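Local coordinates for protein haloalkane dehalogenase (Mycobacterium rhodesiae, PDB 4MJ3) that catalyses the hydrolytic cleavage of carbon-halogen bonds in haloalkanes, releasing an alcohol and a halide ion, on an alpha/beta-hydrolase scaffold, at residues A[48-53]-A[75-80]; A[56-61]-A[84-89]; A[67-72]-A[292-297]; A[174-179]-A[195-200]; A[230-235]-A[261-266]. One frame throughout, in Å; residues are numbered along the deposited sequence.

Interaction 1: residues A[48-53]-A[75-80]; sequences VVLLLH and RAVAID
Val49 and Val77 join neighbouring parallel strands, 48-52 and 75-79, of a beta-alpha-beta unit connected by helix 66-71. Three nearly straight hydrogen bonds form the ladder: Val49 N gives to Arg75 O (2.8 Å), Val77 N to Val49 O (2.9 Å), and Leu51 N to Val77 O (2.7 Å). Toward the C-terminal ends the strands part, and a water takes over, donating to both His53 O and Ile79 O. This lies in the central mixed sheet of the alpha/beta-hydrolase fold, where the side chains alternate between two helix layers. On one face Leu50 CD1 touches both Val77 CG1, at 4.0 Å, and Ile79 CD1, at 3.8 Å; helix 98-112 packs over Leu50 and Ile79. On the other, Leu51 CB meets Ala78 CB at 4.1 Å, and helix 66-71 packs on Leu51. Arg75 lies alongside Val48, pointing the same way; its chain, extended from CG to NE, brings NH1 to 3.7 Å from Val48 CG2, while NH2 forms a salt bridge with Asp40. Just past the strands, CG of His53 sits between the backbone N and the carbonyl carbon (chi1 77°), turning the ring edge to Asp80 CA, 3.5 Å from His53 NE2, which is hydrogen-bonded to Leu81 N.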
# COMPACT_ATOMS: atom_id res chain seq x y z
N VAL A 48 -1.18 -5.37 16.26
CA VAL A 48 -1.51 -5.42 14.85
C VAL A 48 -0.50 -4.63 14.04
O VAL A 48 -0.25 -3.45 14.33
CB VAL A 48 -2.91 -4.87 14.58
CG1 VAL A 48 -3.17 -4.72 13.08
CG2 VAL A 48 -3.98 -5.74 15.23
N VAL A 49 0.03 -5.25 12.99
CA VAL A 49 0.82 -4.56 11.98
C VAL A 49 0.02 -4.64 10.69
O VAL A 49 -0.22 -5.74 10.17
CB VAL A 49 2.18 -5.22 11.80
CG1 VAL A 49 3.00 -4.49 10.75
CG2 VAL A 49 2.91 -5.28 13.15
N LEU A 50 -0.41 -3.50 10.20
CA LEU A 50 -1.24 -3.43 8.99
C LEU A 50 -0.37 -3.11 7.80
O LEU A 50 0.27 -2.05 7.76
CB LEU A 50 -2.33 -2.38 9.15
CG LEU A 50 -3.24 -2.18 7.94
CD1 LEU A 50 -4.01 -3.44 7.59
CD2 LEU A 50 -4.18 -1.04 8.25
N LEU A 51 -0.35 -4.02 6.82
CA LEU A 51 0.54 -3.95 5.68
C LEU A 51 -0.24 -3.56 4.44
O LEU A 51 -1.05 -4.34 3.96
CB LEU A 51 1.20 -5.31 5.46
CG LEU A 51 1.92 -5.92 6.66
CD1 LEU A 51 2.22 -7.39 6.44
CD2 LEU A 51 3.19 -5.16 6.97
N LEU A 52 0.00 -2.36 3.93
CA LEU A 52 -0.74 -1.86 2.78
C LEU A 52 0.14 -1.75 1.55
O LEU A 52 1.21 -1.14 1.59
CB LEU A 52 -1.40 -0.52 3.09
CG LEU A 52 -2.40 -0.51 4.25
CD1 LEU A 52 -3.12 0.85 4.32
CD2 LEU A 52 -3.41 -1.64 4.17
N HIS A 53 -0.32 -2.37 0.47
CA HIS A 53 0.35 -2.37 -0.81
C HIS A 53 -0.23 -1.26 -1.67
O HIS A 53 -1.27 -0.68 -1.35
CB HIS A 53 0.12 -3.70 -1.51
CG HIS A 53 -1.24 -3.82 -2.12
ND1 HIS A 53 -1.52 -3.34 -3.38
CD2 HIS A 53 -2.41 -4.25 -1.61
CE1 HIS A 53 -2.80 -3.52 -3.63
NE2 HIS A 53 -3.36 -4.08 -2.58
N ARG A 75 0.80 -9.58 15.07
CA ARG A 75 -0.29 -10.00 14.21
C ARG A 75 -0.22 -9.20 12.91
O ARG A 75 -0.42 -7.99 12.90
CB ARG A 75 -1.62 -9.75 14.91
CG ARG A 75 -2.85 -10.13 14.10
CD ARG A 75 -4.11 -9.94 14.91
NE ARG A 75 -5.29 -9.93 14.04
CZ ARG A 75 -6.41 -9.25 14.29
NH1 ARG A 75 -6.52 -8.47 15.36
NH2 ARG A 75 -7.43 -9.34 13.45
N ALA A 76 0.02 -9.90 11.81
CA ALA A 76 0.17 -9.27 10.52
C ALA A 76 -1.15 -9.33 9.76
O ALA A 76 -1.70 -10.41 9.52
CB ALA A 76 1.27 -9.97 9.72
N VAL A 77 -1.63 -8.16 9.35
CA VAL A 77 -2.83 -8.05 8.57
C VAL A 77 -2.48 -7.30 7.29
O VAL A 77 -1.84 -6.25 7.34
CB VAL A 77 -3.92 -7.30 9.36
CG1 VAL A 77 -5.17 -7.16 8.52
CG2 VAL A 77 -4.19 -8.04 10.66
N ALA A 78 -2.83 -7.87 6.14
CA ALA A 78 -2.55 -7.24 4.84
C ALA A 78 -3.85 -7.22 4.05
O ALA A 78 -4.54 -8.23 3.96
CB ALA A 78 -1.49 -8.02 4.08
N ILE A 79 -4.19 -6.06 3.47
CA ILE A 79 -5.49 -5.92 2.81
C ILE A 79 -5.27 -5.55 1.35
O ILE A 79 -4.50 -4.66 1.06
CB ILE A 79 -6.32 -4.82 3.51
CG1 ILE A 79 -6.53 -5.14 4.99
CG2 ILE A 79 -7.65 -4.61 2.79
CD1 ILE A 79 -7.23 -4.06 5.77
N ASP A 80 -5.98 -6.22 0.44
CA ASP A 80 -5.93 -5.89 -0.97
C ASP A 80 -6.88 -4.73 -1.31
O ASP A 80 -8.08 -4.78 -1.05
CB ASP A 80 -6.32 -7.08 -1.85
CG ASP A 80 -5.30 -8.21 -1.84
OD1 ASP A 80 -4.12 -8.02 -1.40
OD2 ASP A 80 -5.69 -9.32 -2.28
O HOH W 1 -1.23 -5.41 1.39
O HOH W 2 -3.23 -2.05 0.64

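Interaction 2: residues A[56-61]-A[84-89]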
# COMPACT_ATOMS: atom_id res chain seq x y z
N PRO A 56 1.06 -1.63 -8.96
CA PRO A 56 -0.13 -2.41 -9.30
C PRO A 56 0.05 -3.77 -8.62
O PRO A 56 0.01 -4.81 -9.27
CB PRO A 56 -0.01 -2.58 -10.80
CG PRO A 56 1.47 -2.65 -11.04
CD PRO A 56 2.18 -2.02 -9.84
N SER A 57 0.31 -3.75 -7.33
CA SER A 57 0.66 -4.98 -6.60
C SER A 57 -0.55 -5.49 -5.82
O SER A 57 -1.70 -5.14 -6.13
CB SER A 57 1.86 -4.71 -5.70
OG SER A 57 1.54 -3.79 -4.68
N TRP A 58 -0.30 -6.41 -4.89
CA TRP A 58 -1.31 -6.83 -3.92
C TRP A 58 -0.60 -7.41 -2.72
O TRP A 58 0.63 -7.26 -2.62
CB TRP A 58 -2.34 -7.79 -4.54
CG TRP A 58 -1.87 -9.10 -5.11
CD1 TRP A 58 -1.16 -9.30 -6.26
CD2 TRP A 58 -2.19 -10.42 -4.60
NE1 TRP A 58 -0.98 -10.66 -6.47
CE2 TRP A 58 -1.60 -11.35 -5.47
CE3 TRP A 58 -2.92 -10.89 -3.50
CZ2 TRP A 58 -1.73 -12.73 -5.29
CZ3 TRP A 58 -3.03 -12.26 -3.30
CH2 TRP A 58 -2.46 -13.16 -4.20
N SER A 59 -1.34 -8.03 -1.80
CA SER A 59 -0.75 -8.51 -0.53
C SER A 59 0.36 -9.55 -0.69
O SER A 59 1.18 -9.73 0.20
CB SER A 59 -1.84 -9.02 0.39
OG SER A 59 -2.66 -7.92 0.80
N TYR A 60 0.43 -10.17 -1.87
CA TYR A 60 1.54 -11.03 -2.26
C TYR A 60 2.90 -10.36 -2.05
O TYR A 60 3.87 -11.03 -1.70
CB TYR A 60 1.40 -11.49 -3.71
CG TYR A 60 2.29 -12.62 -4.08
CD1 TYR A 60 1.99 -13.91 -3.67
CD2 TYR A 60 3.45 -12.42 -4.84
CE1 TYR A 60 2.79 -14.98 -4.02
CE2 TYR A 60 4.26 -13.49 -5.20
CZ TYR A 60 3.94 -14.76 -4.77
OH TYR A 60 4.71 -15.85 -5.10
N LEU A 61 2.94 -9.05 -2.26
CA LEU A 61 4.15 -8.24 -2.04
C LEU A 61 4.74 -8.34 -0.63
O LEU A 61 5.94 -8.17 -0.45
CB LEU A 61 3.83 -6.77 -2.37
CG LEU A 61 4.93 -5.72 -2.22
CD1 LEU A 61 6.12 -6.06 -3.10
CD2 LEU A 61 4.34 -4.36 -2.58
N PHE A 84 -7.60 -4.76 -7.01
CA PHE A 84 -6.30 -5.46 -6.94
C PHE A 84 -6.39 -6.79 -6.22
O PHE A 84 -7.33 -7.04 -5.47
CB PHE A 84 -5.28 -4.52 -6.24
CG PHE A 84 -5.07 -3.25 -7.00
CD1 PHE A 84 -5.93 -2.18 -6.83
CD2 PHE A 84 -4.07 -3.17 -7.99
CE1 PHE A 84 -5.81 -1.05 -7.62
CE2 PHE A 84 -3.95 -2.02 -8.77
CZ PHE A 84 -4.81 -0.96 -8.56
N GLY A 85 -5.41 -7.65 -6.47
CA GLY A 85 -5.28 -8.86 -5.71
C GLY A 85 -6.51 -9.73 -5.83
O GLY A 85 -6.99 -9.96 -6.94
N ARG A 86 -7.00 -10.21 -4.69
CA ARG A 86 -8.19 -11.02 -4.62
C ARG A 86 -9.44 -10.21 -4.23
O ARG A 86 -10.50 -10.79 -4.00
CB ARG A 86 -7.94 -12.18 -3.67
CG ARG A 86 -6.76 -13.04 -4.08
CD ARG A 86 -6.59 -14.26 -3.18
NE ARG A 86 -7.58 -15.28 -3.51
CZ ARG A 86 -7.47 -16.58 -3.26
NH1 ARG A 86 -6.42 -17.06 -2.62
NH2 ARG A 86 -8.45 -17.39 -3.64
N SER A 87 -9.34 -8.88 -4.22
CA SER A 87 -10.49 -8.02 -4.00
C SER A 87 -11.30 -7.84 -5.28
O SER A 87 -10.80 -8.07 -6.39
CB SER A 87 -10.09 -6.67 -3.42
OG SER A 87 -9.55 -6.80 -2.09
N ASP A 88 -12.57 -7.49 -5.12
CA ASP A 88 -13.42 -7.20 -6.27
C ASP A 88 -12.93 -5.97 -7.05
O ASP A 88 -12.19 -5.14 -6.53
CB ASP A 88 -14.87 -6.98 -5.83
CG ASP A 88 -15.57 -8.28 -5.46
OD1 ASP A 88 -15.01 -9.37 -5.72
OD2 ASP A 88 -16.70 -8.21 -4.92
N LYS A 89 -13.35 -5.89 -8.32
CA LYS A 89 -12.73 -4.99 -9.28
C LYS A 89 -13.80 -4.29 -10.14
O LYS A 89 -14.25 -4.81 -11.16
CB LYS A 89 -11.74 -5.75 -10.17
CG LYS A 89 -10.65 -6.48 -9.38
CD LYS A 89 -9.64 -7.18 -10.27
CE LYS A 89 -8.50 -7.75 -9.45
NZ LYS A 89 -8.96 -8.76 -8.46
O HOH W 3 -3.17 -6.69 -7.90
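Trp58 and Gly85 make the closest packing between two loops that leave the C-terminal ends of adjacent strands. With chi1 of Trp58 at 60°, CG is held between the backbone N and the carbonyl carbon, and the indole lies against the main chain of Gly85: Trp58 CB is 3.3 Å from Gly85 CA, which sits above one face of the ring and offset toward its rim. Tyr60 CB lies over the opposite face, also toward the rim. Farther along the ring, Trp58 CZ3 meets Arg86 CG at 3.9 Å, the guanidinium turned 85° from the indole plane. The Phe84 ring packs on the main chain of Pro56, its CE2 being 3.9 Å from Pro56 CA; the peptide bond before this proline is cis.

Polar contact across the pair runs through water, which donates to Ser57 O at 2.8 Å and accepts from Gly85 N at 2.8 Å. A type II' turn from Phe84 to Ser87, with Gly85 at positive phi, shapes the second loop. Lys89 NZ folds back to bind Gly85 O (2.8 Å) and Ser87 O (2.9 Å), gripping the turn from within its own segment.

Around the pair, Trp58 NE1 is hydrogen-bonded to Ala195 O of helix 190-197, Arg86 touches His37 on strand 33-41 while its NH2 is salt-bridged to Asp8, and Leu61 packs on helix 282-300.

Interaction 3: residues A[67-72]-A[292-297]; sequences PVLVEA and EAVVTF
Helices 67-71 and 292-297 run in much the same direction, their axes 29° apart and 9.6 Å from each other at closest approach, with Leu69 and Val295 among the residues nearest across the gap. In the alpha/beta-hydrolase fold these are two helices flanking one side of the central sheet: the first connects two parallel strands, while the second is the last long helix of the chain, so the contact ties together parts 220 residues distant in sequence. The interface is mainly apolar. Val295 projects toward the other helix, its CG2 lying 3.6 Å from Ala72 CB and its CG1 3.8 Å from the same methyl. Leu69 CD2 reaches both Val294 CG1, at 4.0 Å, and Val295 CG2, at 4.1 Å; the Leu69 and Val295 side chains run alongside each other, pointing opposite ways. Leu69 also packs down onto Val49 and Leu51 of strand 48-52, linking the helix pair to the sheet. Beyond the end of the first helix, Ala72 O accepts a hydrogen bond from Arg299 NH2. On the solvent side the chain of Glu292 bends at chi2 (-70°) and crosses Val68 at about a right angle, leaving Glu292 OE2 3.9 Å from Val68 CG1.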
# COMPACT_ATOMS: atom_id res chain seq x y z
N PRO A 67 6.13 -13.72 7.69
CA PRO A 67 6.68 -14.69 8.63
C PRO A 67 7.59 -14.09 9.70
O PRO A 67 7.59 -14.57 10.82
CB PRO A 67 7.47 -15.65 7.73
CG PRO A 67 6.82 -15.54 6.39
CD PRO A 67 6.46 -14.09 6.29
N VAL A 68 8.33 -13.05 9.36
CA VAL A 68 9.20 -12.35 10.32
C VAL A 68 8.35 -11.67 11.41
O VAL A 68 8.64 -11.80 12.60
CB VAL A 68 10.06 -11.28 9.62
CG1 VAL A 68 10.88 -10.48 10.62
CG2 VAL A 68 10.97 -11.95 8.59
N LEU A 69 7.28 -11.02 11.00
CA LEU A 69 6.39 -10.33 11.94
C LEU A 69 5.72 -11.34 12.86
O LEU A 69 5.65 -11.15 14.07
CB LEU A 69 5.36 -9.50 11.16
CG LEU A 69 5.95 -8.39 10.28
CD1 LEU A 69 4.87 -7.79 9.40
CD2 LEU A 69 6.62 -7.30 11.11
N VAL A 70 5.24 -12.44 12.29
CA VAL A 70 4.58 -13.49 13.05
C VAL A 70 5.53 -14.16 14.05
O VAL A 70 5.15 -14.38 15.20
CB VAL A 70 3.98 -14.55 12.09
CG1 VAL A 70 3.54 -15.81 12.85
CG2 VAL A 70 2.82 -13.95 11.31
N GLU A 71 6.75 -14.46 13.63
CA GLU A 71 7.73 -15.07 14.52
C GLU A 71 8.07 -14.14 15.69
O GLU A 71 8.35 -14.61 16.80
CB GLU A 71 8.99 -15.45 13.75
CG GLU A 71 9.96 -16.32 14.56
CD GLU A 71 10.95 -15.55 15.43
OE1 GLU A 71 11.02 -14.30 15.41
OE2 GLU A 71 11.68 -16.27 16.14
N ALA A 72 8.01 -12.84 15.45
CA ALA A 72 8.25 -11.83 16.49
C ALA A 72 7.08 -11.65 17.45
O ALA A 72 7.16 -10.84 18.37
CB ALA A 72 8.61 -10.49 15.85
N GLU A 292 12.40 -6.78 9.86
CA GLU A 292 13.25 -6.67 11.05
C GLU A 292 13.28 -5.24 11.59
O GLU A 292 13.21 -5.03 12.81
CB GLU A 292 14.68 -7.19 10.79
CG GLU A 292 14.78 -8.72 10.59
CD GLU A 292 14.53 -9.54 11.85
OE1 GLU A 292 14.24 -8.95 12.91
OE2 GLU A 292 14.63 -10.79 11.79
N ALA A 293 13.35 -4.25 10.71
CA ALA A 293 13.29 -2.84 11.12
C ALA A 293 11.95 -2.52 11.80
O ALA A 293 11.92 -1.81 12.79
CB ALA A 293 13.53 -1.92 9.94
N VAL A 294 10.85 -3.08 11.28
CA VAL A 294 9.54 -2.88 11.89
C VAL A 294 9.46 -3.49 13.30
O VAL A 294 8.98 -2.85 14.22
CB VAL A 294 8.40 -3.45 11.01
CG1 VAL A 294 7.08 -3.41 11.75
CG2 VAL A 294 8.31 -2.67 9.70
N VAL A 295 10.01 -4.70 13.45
CA VAL A 295 10.00 -5.38 14.75
C VAL A 295 10.80 -4.54 15.75
O VAL A 295 10.34 -4.28 16.85
CB VAL A 295 10.58 -6.80 14.67
CG1 VAL A 295 10.73 -7.38 16.07
CG2 VAL A 295 9.68 -7.68 13.83
N THR A 296 11.99 -4.10 15.35
CA THR A 296 12.85 -3.29 16.21
C THR A 296 12.14 -2.02 16.68
O THR A 296 12.17 -1.66 17.86
CB THR A 296 14.17 -2.96 15.48
OG1 THR A 296 14.91 -4.17 15.31
CG2 THR A 296 15.01 -1.94 16.25
N PHE A 297 11.47 -1.36 15.73
CA PHE A 297 10.70 -0.13 15.98
C PHE A 297 9.51 -0.34 16.92
O PHE A 297 9.29 0.46 17.83
CB PHE A 297 10.25 0.42 14.62
CG PHE A 297 9.26 1.53 14.67
CD1 PHE A 297 9.60 2.79 15.15
CD2 PHE A 297 7.99 1.35 14.14
CE1 PHE A 297 8.68 3.82 15.13
CE2 PHE A 297 7.06 2.39 14.10
CZ PHE A 297 7.40 3.62 14.60

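Interaction 4: residues A[174-179]-A[195-200]; sequences FPAGQI and AYDAPF
Ala176 and Gly177, at the start of helix 176-182, sit against Tyr196 and Asp197 of helix 190-197 and against Phe200. Before them, Phe174 takes part through solvent: a water bonded to Ala176 N (3.0 Å) and to Asp197 OD1 (2.9 Å) also gives a weak bond to Phe174 O. Pro175 occupies the N-cap position, and its carbonyl accepts the hydrogen bond of Ile179 N. Ala176 points its methyl into the partner segment, where Ala176 CB lies 3.6 Å from Tyr196 O and 3.9 Å from Phe200 CE2.

Both helices probably belong to the mostly helical cap that, in haloalkane dehalogenases, is inserted between strands of the alpha/beta-hydrolase core and covers the active site. Within it Gly177 makes the direct polar link: Gly177 N donates to Asp197 OD1 at 2.9 Å, with an N-H...O angle of 165°, meeting the oxygen from above the carboxylate plane. A carboxylate at the amino end of a helix is probably steadied by the helix dipole. Gly177 CA also lies 3.5 Å from Tyr196 CB; the phenol OH of Tyr196 is hydrogen-bonded to Glu284. Next in line, Gln178 N gives to a second water, which donates in turn to Asp197 OD2 at 3.0 Å.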
# COMPACT_ATOMS: atom_id res chain seq x y z
N PHE A 174 -1.02 -3.91 -20.19
CA PHE A 174 -0.53 -3.53 -18.87
C PHE A 174 -0.01 -4.76 -18.15
O PHE A 174 -0.82 -5.63 -17.80
CB PHE A 174 -1.66 -2.88 -18.09
CG PHE A 174 -1.24 -2.23 -16.80
CD1 PHE A 174 -1.14 -2.98 -15.64
CD2 PHE A 174 -0.98 -0.87 -16.75
CE1 PHE A 174 -0.77 -2.37 -14.44
CE2 PHE A 174 -0.64 -0.26 -15.55
CZ PHE A 174 -0.54 -1.01 -14.39
N PRO A 175 1.33 -4.89 -17.97
CA PRO A 175 1.90 -6.14 -17.42
C PRO A 175 2.29 -5.95 -15.96
O PRO A 175 3.38 -5.46 -15.65
CB PRO A 175 3.15 -6.33 -18.30
CG PRO A 175 3.58 -4.93 -18.63
CD PRO A 175 2.42 -3.99 -18.39
N ALA A 176 1.35 -6.24 -15.06
CA ALA A 176 1.55 -5.86 -13.65
C ALA A 176 2.84 -6.47 -13.08
O ALA A 176 3.61 -5.80 -12.40
CB ALA A 176 0.34 -6.25 -12.81
N GLY A 177 3.07 -7.74 -13.36
CA GLY A 177 4.25 -8.43 -12.86
C GLY A 177 5.55 -7.83 -13.37
O GLY A 177 6.49 -7.60 -12.61
N GLN A 178 5.61 -7.54 -14.66
CA GLN A 178 6.80 -6.90 -15.20
C GLN A 178 6.98 -5.47 -14.69
O GLN A 178 8.12 -4.98 -14.61
CB GLN A 178 6.85 -6.96 -16.72
CG GLN A 178 7.26 -8.32 -17.27
CD GLN A 178 8.72 -8.69 -17.00
OE1 GLN A 178 9.52 -7.85 -16.56
NE2 GLN A 178 9.07 -9.95 -17.26
N ILE A 179 5.88 -4.80 -14.33
CA ILE A 179 6.00 -3.47 -13.70
C ILE A 179 6.66 -3.60 -12.35
O ILE A 179 7.53 -2.80 -11.99
CB ILE A 179 4.63 -2.76 -13.62
CG1 ILE A 179 4.20 -2.31 -15.01
CG2 ILE A 179 4.65 -1.58 -12.64
CD1 ILE A 179 2.71 -2.00 -15.12
N ALA A 195 2.40 -14.37 -10.35
CA ALA A 195 1.59 -14.10 -9.14
C ALA A 195 1.04 -12.69 -9.17
O ALA A 195 -0.07 -12.44 -8.70
CB ALA A 195 2.41 -14.33 -7.88
N TYR A 196 1.80 -11.75 -9.74
CA TYR A 196 1.33 -10.39 -9.88
C TYR A 196 0.36 -10.21 -11.04
O TYR A 196 -0.44 -9.26 -11.04
CB TYR A 196 2.50 -9.42 -9.99
CG TYR A 196 3.20 -9.18 -8.68
CD1 TYR A 196 2.52 -8.62 -7.61
CD2 TYR A 196 4.53 -9.55 -8.49
CE1 TYR A 196 3.15 -8.42 -6.40
CE2 TYR A 196 5.17 -9.35 -7.28
CZ TYR A 196 4.47 -8.78 -6.24
OH TYR A 196 5.10 -8.56 -5.04
N ASP A 197 0.44 -11.09 -12.03
CA ASP A 197 -0.52 -11.09 -13.13
C ASP A 197 -1.80 -11.85 -12.80
O ASP A 197 -2.83 -11.65 -13.45
CB ASP A 197 0.11 -11.67 -14.40
CG ASP A 197 1.21 -10.77 -14.96
OD1 ASP A 197 1.20 -9.56 -14.67
OD2 ASP A 197 2.08 -11.28 -15.67
N ALA A 198 -1.76 -12.68 -11.77
CA ALA A 198 -2.90 -13.54 -11.41
C ALA A 198 -4.22 -12.77 -11.23
O ALA A 198 -5.25 -13.23 -11.72
CB ALA A 198 -2.58 -14.37 -10.17
N PRO A 199 -4.20 -11.59 -10.58
CA PRO A 199 -5.45 -10.84 -10.46
C PRO A 199 -6.11 -10.39 -11.76
O PRO A 199 -7.29 -10.02 -11.75
CB PRO A 199 -5.04 -9.61 -9.64
CG PRO A 199 -3.83 -10.05 -8.89
CD PRO A 199 -3.09 -10.89 -9.89
N PHE A 200 -5.35 -10.37 -12.85
CA PHE A 200 -5.76 -9.66 -14.08
C PHE A 200 -5.78 -10.59 -15.33
O PHE A 200 -4.89 -10.52 -16.17
CB PHE A 200 -4.80 -8.50 -14.33
CG PHE A 200 -4.67 -7.54 -13.18
CD1 PHE A 200 -5.79 -6.90 -12.65
CD2 PHE A 200 -3.43 -7.30 -12.61
CE1 PHE A 200 -5.68 -6.05 -11.57
CE2 PHE A 200 -3.31 -6.42 -11.54
CZ PHE A 200 -4.43 -5.78 -11.03
O HOH W 4 -1.04 -7.95 -15.42
O HOH W 5 3.63 -8.85 -16.39

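Interaction 5: residues A[230-235]-A[261-266]; sequences KAWAAL and RGHVPG
An offset aromatic stack combined with a hydrogen bond, made by Trp232 and His263, joins the C-terminal ends of helices 225-235 and 256-263 at the periphery of the alpha/beta-hydrolase fold. The imidazole lies flat over the indole: the centroid of the His263 ring is 3.7 Å from that of the five-membered ring of Trp232, with planes only 1° apart, and His263 CD2 sits over the centre of the indole. The two side chains arrive from opposite directions, each having CG anti to its backbone N (chi1 -175° for His263). With the imidazole over the indole, His263 NE2 also reaches the main chain, donating to Trp232 O at 2.7 Å. The bond is nearly straight, the acceptor lying in the imidazole plane, although the nitrogen stands above the carbonyl plane. The pair thus fixes the rotation of the imidazole and places the proton on NE2. Leu235 CB is 4.2 Å from His263 CD2, and Leu235 O faces Val264 CG1 (3.8 Å) and Pro265 CD (3.6 Å), where the second helix has ended. Strand 242-244 lies between the two helices in sequence; Leu235 turns to Leu130 and Val133 of helix 124-135, and Gly266 is hydrogen-bonded through its backbone to Phe242 on that strand.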
# COMPACT_ATOMS: atom_id res chain seq x y z
N LYS A 230 -5.85 18.76 4.39
CA LYS A 230 -6.34 18.60 5.76
C LYS A 230 -5.66 17.43 6.45
O LYS A 230 -5.23 17.54 7.62
CB LYS A 230 -7.86 18.41 5.79
CG LYS A 230 -8.60 19.69 5.46
N ALA A 231 -5.55 16.31 5.74
CA ALA A 231 -4.82 15.14 6.29
C ALA A 231 -3.34 15.42 6.56
O ALA A 231 -2.77 14.96 7.55
CB ALA A 231 -4.96 13.94 5.37
N TRP A 232 -2.71 16.20 5.68
CA TRP A 232 -1.31 16.57 5.85
C TRP A 232 -1.15 17.42 7.10
O TRP A 232 -0.21 17.22 7.89
CB TRP A 232 -0.84 17.33 4.60
CG TRP A 232 0.59 17.78 4.62
CD1 TRP A 232 1.06 19.07 4.72
CD2 TRP A 232 1.75 16.94 4.52
NE1 TRP A 232 2.43 19.07 4.67
CE2 TRP A 232 2.88 17.78 4.57
CE3 TRP A 232 1.94 15.55 4.41
CZ2 TRP A 232 4.19 17.26 4.48
CZ3 TRP A 232 3.24 15.05 4.34
CH2 TRP A 232 4.34 15.90 4.38
N ALA A 233 -2.05 18.38 7.28
CA ALA A 233 -2.03 19.22 8.48
C ALA A 233 -2.17 18.34 9.73
O ALA A 233 -1.44 18.52 10.72
CB ALA A 233 -3.14 20.26 8.44
N ALA A 234 -3.08 17.37 9.69
CA ALA A 234 -3.24 16.44 10.81
C ALA A 234 -2.01 15.57 11.06
O ALA A 234 -1.62 15.34 12.22
CB ALA A 234 -4.48 15.57 10.63
N LEU A 235 -1.36 15.10 10.00
CA LEU A 235 -0.09 14.37 10.14
C LEU A 235 0.99 15.21 10.79
O LEU A 235 1.86 14.68 11.49
CB LEU A 235 0.44 13.89 8.79
CG LEU A 235 0.06 12.53 8.27
CD1 LEU A 235 0.89 12.29 7.01
CD2 LEU A 235 0.34 11.45 9.29
N ARG A 261 9.71 12.88 6.81
CA ARG A 261 10.40 12.75 8.10
C ARG A 261 10.38 14.07 8.88
O ARG A 261 10.19 14.08 10.10
CB ARG A 261 11.83 12.22 7.90
CG ARG A 261 12.63 12.10 9.19
CD ARG A 261 13.97 11.43 9.06
NE ARG A 261 14.62 11.57 7.76
CZ ARG A 261 15.33 12.64 7.37
NH1 ARG A 261 15.90 12.68 6.16
NH2 ARG A 261 15.47 13.69 8.17
N GLY A 262 10.60 15.19 8.19
CA GLY A 262 10.63 16.50 8.84
C GLY A 262 9.27 17.01 9.27
O GLY A 262 9.17 17.80 10.18
N HIS A 263 8.21 16.52 8.64
CA HIS A 263 6.86 17.03 8.88
C HIS A 263 6.17 16.44 10.11
O HIS A 263 5.41 17.13 10.80
CB HIS A 263 5.99 16.73 7.67
CG HIS A 263 4.61 17.31 7.76
ND1 HIS A 263 4.38 18.66 7.90
CD2 HIS A 263 3.39 16.73 7.72
CE1 HIS A 263 3.08 18.89 7.94
NE2 HIS A 263 2.45 17.73 7.84
N VAL A 264 6.42 15.16 10.37
CA VAL A 264 5.69 14.43 11.42
C VAL A 264 6.42 14.55 12.75
O VAL A 264 7.55 14.07 12.89
CB VAL A 264 5.57 12.95 11.06
CG1 VAL A 264 4.72 12.22 12.10
CG2 VAL A 264 4.96 12.80 9.67
N PRO A 265 5.78 15.19 13.75
CA PRO A 265 6.50 15.39 15.03
C PRO A 265 6.95 14.08 15.68
O PRO A 265 8.03 14.03 16.28
CB PRO A 265 5.48 16.11 15.91
CG PRO A 265 4.43 16.63 15.00
CD PRO A 265 4.47 15.86 13.73
N GLY A 266 6.14 13.03 15.53
CA GLY A 266 6.46 11.72 16.09
C GLY A 266 7.65 11.01 15.45
O GLY A 266 8.08 9.95 15.92

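How the interactions relate
Interactions 1, 2 and 4 form a continuous path from sheet to cap. Asp80 OD1 of interaction 1 lies 2.6 Å from Ser59 OG of interaction 2, a probable hydrogen bond, and Gly85 O of interaction 2 packs 3.4 Å from Pro199 CB of interaction 4. The His53-Gly54-Glu55-Pro56 loop linking interactions 1 and 2 resembles the HGxP motif of the family and probably borders the active site. Interaction 3 packs on one face of the same strands through Leu69, whose CD1 is 4.2 Å from Ala76 CB. Interaction 5 stands apart: its centre is about 34 Å from that of interaction 4, and its nearest atoms are about 6 Å from interaction 3.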